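Local atomic coordinates of PP1b (Porcine reproductive and respiratory syndrome virus, PDB entry 6JDR), a protein that is the helicase part of a viral replicase polyprotein, carrying a zinc-binding domain and probably unwinding RNA and DNA duplexes 5' to 3' with energy from ATP hydrolysis. Residues S297-K309 and D382-V394. The protein carries 1 engineered substitution. Residues are numbered along the deposited sequence; the frame is centred on the assembly and turned at random.
Sequences SMVNTTRVTYVEK and DLPAKGTPVNLAV
Thr301 meets Thr388 through carbon: its CB lies 3.8 Å from Thr388 CG2, and the methyl also rests against Thr301 O. Beta-branched threonine suits position 388, since its methyl packs on Thr301 while OG1 accepts from Arg303. Thr302 turns the other way, its OG1 bonded to Gly280 N and to Arg365 O. Arg303 reaches further along the segment, to Thr388, Val390 and Leu392. CG lies anti to the backbone N (chi1 -172°) and the chain bends only at chi3 (-73°), which lays the side of the guanidinium along Thr388. Arg303 NE reaches Thr388 OG1 at 3.0 Å, while Arg303 NH2 is shared among that hydroxyl, Thr388 O at 2.8 Å and Val390 O at 3.0 Å. Val390 O lies in the guanidinium plane, whereas Thr388 O sits 30° out of it. Leu392 CD2 lies over the rim of one face of the group, and NH1 has weak bonds to Asp404 O and Asn407 OD1. Val304 forms the single antiparallel bridge of the contact, with Lys386: Val304 N bonds to Lys386 O (2.8 Å), and Lys386 N to Val304 O. The branched side chain of Val304 packs on Leu383, CG1 to CG 4.0 Å; Val304 also touches Asn282, and Leu383 touches Ile283, both of helix 281-287. Tyr306 then extends its phenol until OH donates to Leu383 O at 2.8 Å, the carbonyl lying at the ring edge; the length of tyrosine lets it reach a backbone acceptor from the strand. Strand 303-307 is an outer strand of the five-stranded parallel sheet in the helicase core, and backbone oxygens of Leu383, Lys386, Thr388 and Val390 are the main acceptors along it. The two N-H of Arg303 NH2 serve three oxygens through bent bonds, whose partial negative charges probably stabilise the buried cation.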
loop_
_atom_site.group_PDB
_atom_site.type_symbol
_atom_site.label_atom_id
_atom_site.label_comp_id
_atom_site.label_asym_id
_atom_site.label_seq_id
_atom_site.Cartn_x
_atom_site.Cartn_y
_atom_site.Cartn_z
ATOM N N SER A 297 3.918 14.841 6.871
ATOM C CA SER A 297 4.303 16.248 6.827
ATOM C C SER A 297 4.272 16.763 5.390
ATOM O O SER A 297 4.827 16.133 4.493
ATOM C CB SER A 297 5.703 16.442 7.418
ATOM O OG SER A 297 6.054 17.815 7.459
ATOM N N MET A 298 3.615 17.904 5.187
ATOM C CA MET A 298 3.608 18.596 3.896
ATOM C C MET A 298 4.519 19.831 3.928
ATOM O O MET A 298 4.336 20.764 3.142
ATOM C CB MET A 298 2.178 19.007 3.523
ATOM C CG MET A 298 1.234 17.845 3.246
ATOM S SD MET A 298 1.264 17.276 1.531
ATOM C CE MET A 298 2.800 16.353 1.466
ATOM N N VAL A 299 5.493 19.832 4.840
ATOM C CA VAL A 299 6.492 20.897 4.934
ATOM C C VAL A 299 7.861 20.263 5.178
ATOM O O VAL A 299 7.977 19.039 5.234
ATOM C CB VAL A 299 6.142 21.922 6.041
ATOM C CG1 VAL A 299 4.840 22.634 5.707
ATOM C CG2 VAL A 299 6.054 21.261 7.412
ATOM N N ASN A 300 8.894 21.091 5.314
ATOM C CA ASN A 300 10.266 20.597 5.439
ATOM C C ASN A 300 10.612 20.098 6.839
ATOM O O ASN A 300 9.869 20.320 7.801
ATOM C CB ASN A 300 11.266 21.685 5.029
ATOM C CG ASN A 300 11.099 22.121 3.585
ATOM O OD1 ASN A 300 10.961 21.291 2.686
ATOM N ND2 ASN A 300 11.111 23.430 3.356
ATOM N N THR A 301 11.758 19.430 6.929
ATOM C CA THR A 301 12.266 18.877 8.177
ATOM C C THR A 301 12.461 19.948 9.249
ATOM O O THR A 301 13.024 21.012 8.986
ATOM C CB THR A 301 13.615 18.167 7.947
ATOM O OG1 THR A 301 13.476 17.204 6.897
ATOM C CG2 THR A 301 14.097 17.466 9.218
ATOM N N THR A 302 11.987 19.652 10.456
ATOM C CA THR A 302 12.224 20.492 11.622
ATOM C C THR A 302 13.549 20.058 12.230
ATOM O O THR A 302 13.767 18.866 12.453
ATOM C CB THR A 302 11.100 20.335 12.661
ATOM O OG1 THR A 302 9.836 20.603 12.042
ATOM C CG2 THR A 302 11.297 21.288 13.836
ATOM N N ARG A 303 14.435 21.017 12.484
ATOM C CA ARG A 303 15.769 20.716 13.005
ATOM C C ARG A 303 15.703 20.302 14.473
ATOM O O ARG A 303 14.944 20.873 15.253
ATOM C CB ARG A 303 16.693 21.927 12.843
ATOM C CG ARG A 303 18.154 21.651 13.169
ATOM C CD ARG A 303 18.999 22.908 13.040
ATOM N NE ARG A 303 19.205 23.298 11.644
ATOM C CZ ARG A 303 19.812 24.417 11.249
ATOM N NH1 ARG A 303 20.282 25.288 12.136
ATOM N NH2 ARG A 303 19.946 24.672 9.952
ATOM N N VAL A 304 16.504 19.304 14.833
ATOM C CA VAL A 304 16.604 18.842 16.212
ATOM C C VAL A 304 18.077 18.754 16.596
ATOM O O VAL A 304 18.848 18.023 15.969
ATOM C CB VAL A 304 15.925 17.470 16.405
ATOM C CG1 VAL A 304 16.115 16.972 17.834
ATOM C CG2 VAL A 304 14.445 17.559 16.054
ATOM N N THR A 305 18.455 19.504 17.630
ATOM C CA THR A 305 19.846 19.603 18.059
ATOM C C THR A 305 19.942 19.396 19.567
ATOM O O THR A 305 19.226 20.046 20.323
ATOM C CB THR A 305 20.427 20.988 17.707
ATOM O OG1 THR A 305 19.921 21.423 16.438
ATOM C CG2 THR A 305 21.948 20.941 17.664
ATOM N N TYR A 306 20.827 18.493 19.991
ATOM C CA TYR A 306 21.046 18.210 21.413
ATOM C C TYR A 306 22.276 18.948 21.940
ATOM O O TYR A 306 23.407 18.477 21.794
ATOM C CB TYR A 306 21.180 16.703 21.650
ATOM C CG TYR A 306 19.855 15.975 21.600
ATOM C CD1 TYR A 306 19.199 15.597 22.770
ATOM C CD2 TYR A 306 19.247 15.682 20.382
ATOM C CE1 TYR A 306 17.980 14.938 22.727
ATOM C CE2 TYR A 306 18.028 15.023 20.330
ATOM C CZ TYR A 306 17.397 14.654 21.504
ATOM O OH TYR A 306 16.187 13.999 21.448
ATOM N N VAL A 307 22.037 20.103 22.557
ATOM C CA VAL A 307 23.109 20.956 23.086
ATOM C C VAL A 307 23.633 20.462 24.437
ATOM O O VAL A 307 22.870 19.970 25.268
ATOM C CB VAL A 307 22.661 22.432 23.217
ATOM C CG1 VAL A 307 22.226 22.975 21.863
ATOM C CG2 VAL A 307 21.545 22.597 24.245
ATOM N N GLU A 308 24.941 20.604 24.645
ATOM C CA GLU A 308 25.594 20.145 25.875
ATOM C C GLU A 308 25.492 21.172 27.006
ATOM O O GLU A 308 25.666 20.825 28.176
ATOM C CB GLU A 308 27.071 19.823 25.609
ATOM C CG GLU A 308 27.313 18.777 24.523
ATOM C CD GLU A 308 26.758 17.405 24.871
ATOM O OE1 GLU A 308 26.911 16.968 26.034
ATOM O OE2 GLU A 308 26.177 16.755 23.974
ATOM N N LYS A 309 25.227 22.429 26.652
ATOM C CA LYS A 309 25.047 23.499 27.632
ATOM C C LYS A 309 23.802 24.318 27.297
ATOM O O LYS A 309 23.386 24.357 26.139
ATOM C CB LYS A 309 26.282 24.401 27.666
ATOM C CG LYS A 309 27.482 23.764 28.348
ATOM C CD LYS A 309 28.674 24.710 28.395
ATOM C CE LYS A 309 29.784 24.169 29.285
ATOM N NZ LYS A 309 30.286 22.839 28.835
ATOM N N ASP A 382 11.199 8.954 20.968
ATOM C CA ASP A 382 12.261 8.661 20.018
ATOM C C ASP A 382 12.360 9.868 19.104
ATOM O O ASP A 382 11.507 10.078 18.239
ATOM C CB ASP A 382 11.947 7.397 19.214
ATOM C CG ASP A 382 11.902 6.150 20.082
ATOM O OD1 ASP A 382 10.995 5.313 19.880
ATOM O OD2 ASP A 382 12.772 6.008 20.970
ATOM N N LEU A 383 13.387 10.680 19.327
ATOM C CA LEU A 383 13.579 11.906 18.563
ATOM C C LEU A 383 15.055 12.067 18.223
ATOM O O LEU A 383 15.807 12.674 18.989
ATOM C CB LEU A 383 13.068 13.109 19.363
ATOM C CG LEU A 383 13.089 14.460 18.649
ATOM C CD1 LEU A 383 12.134 14.481 17.465
ATOM C CD2 LEU A 383 12.745 15.567 19.633
ATOM N N PRO A 384 15.482 11.512 17.074
ATOM C CA PRO A 384 16.895 11.601 16.702
ATOM C C PRO A 384 17.307 13.013 16.302
ATOM O O PRO A 384 16.468 13.813 15.883
ATOM C CB PRO A 384 17.018 10.646 15.500
ATOM C CG PRO A 384 15.717 9.923 15.395
ATOM C CD PRO A 384 14.693 10.783 16.065
ATOM N N ALA A 385 18.595 13.309 16.442
ATOM C CA ALA A 385 19.141 14.588 16.012
ATOM C C ALA A 385 19.071 14.680 14.492
ATOM O O ALA A 385 19.537 13.781 13.789
ATOM C CB ALA A 385 20.578 14.740 16.485
ATOM N N LYS A 386 18.482 15.767 14.001
ATOM C CA LYS A 386 18.300 16.002 12.573
ATOM C C LYS A 386 18.761 17.413 12.229
ATOM O O LYS A 386 18.232 18.390 12.762
ATOM C CB LYS A 386 16.826 15.824 12.179
ATOM C CG LYS A 386 16.533 14.616 11.296
ATOM C CD LYS A 386 16.910 13.294 11.950
ATOM C CE LYS A 386 16.360 12.117 11.157
ATOM N NZ LYS A 386 16.956 10.818 11.576
ATOM N N GLY A 387 19.753 17.508 11.347
ATOM C CA GLY A 387 20.221 18.793 10.838
ATOM C C GLY A 387 19.502 19.154 9.554
ATOM O O GLY A 387 18.830 18.314 8.954
ATOM N N THR A 388 19.636 20.410 9.141
ATOM C CA THR A 388 19.091 20.878 7.869
ATOM C C THR A 388 20.025 21.929 7.266
ATOM O O THR A 388 20.491 22.818 7.980
ATOM C CB THR A 388 17.694 21.502 8.046
ATOM O OG1 THR A 388 17.724 22.453 9.116
ATOM C CG2 THR A 388 16.653 20.434 8.350
ATOM N N PRO A 389 20.305 21.833 5.951
ATOM C CA PRO A 389 21.133 22.846 5.294
ATOM C C PRO A 389 20.349 24.144 5.075
ATOM O O PRO A 389 19.845 24.400 3.976
ATOM C CB PRO A 389 21.520 22.178 3.972
ATOM C CG PRO A 389 20.388 21.256 3.679
ATOM C CD PRO A 389 19.860 20.790 5.008
ATOM N N VAL A 390 20.240 24.938 6.138
ATOM C CA VAL A 390 19.442 26.163 6.139
ATOM C C VAL A 390 20.088 27.201 7.059
ATOM O O VAL A 390 20.768 26.849 8.028
ATOM C CB VAL A 390 18.000 25.895 6.636
ATOM C CG1 VAL A 390 17.136 27.145 6.525
ATOM C CG2 VAL A 390 17.356 24.750 5.868
ATOM N N ASN A 391 19.873 28.476 6.743
ATOM C CA ASN A 391 20.275 29.576 7.613
ATOM C C ASN A 391 19.099 30.017 8.481
ATOM O O ASN A 391 18.192 30.703 8.007
ATOM C CB ASN A 391 20.785 30.754 6.780
ATOM N N LEU A 392 19.114 29.609 9.750
ATOM C CA LEU A 392 18.038 29.945 10.688
ATOM C C LEU A 392 18.218 31.350 11.252
ATOM O O LEU A 392 19.333 31.875 11.289
ATOM C CB LEU A 392 17.967 28.927 11.837
ATOM C CG LEU A 392 17.179 27.634 11.590
ATOM C CD1 LEU A 392 15.686 27.917 11.479
ATOM C CD2 LEU A 392 17.683 26.907 10.352
ATOM N N ALA A 393 17.111 31.941 11.699
ATOM C CA ALA A 393 17.108 33.309 12.218
ATOM C C ALA A 393 16.015 33.512 13.265
ATOM O O ALA A 393 14.906 32.995 13.124
ATOM C CB ALA A 393 16.926 34.296 11.077
ATOM N N VAL A 394 16.337 34.274 14.307
ATOM C CA VAL A 394 15.391 34.567 15.383
ATOM C C VAL A 394 15.904 35.689 16.286
ATOM O O VAL A 394 17.110 35.941 16.355
ATOM C CB VAL A 394 15.124 33.321 16.248
#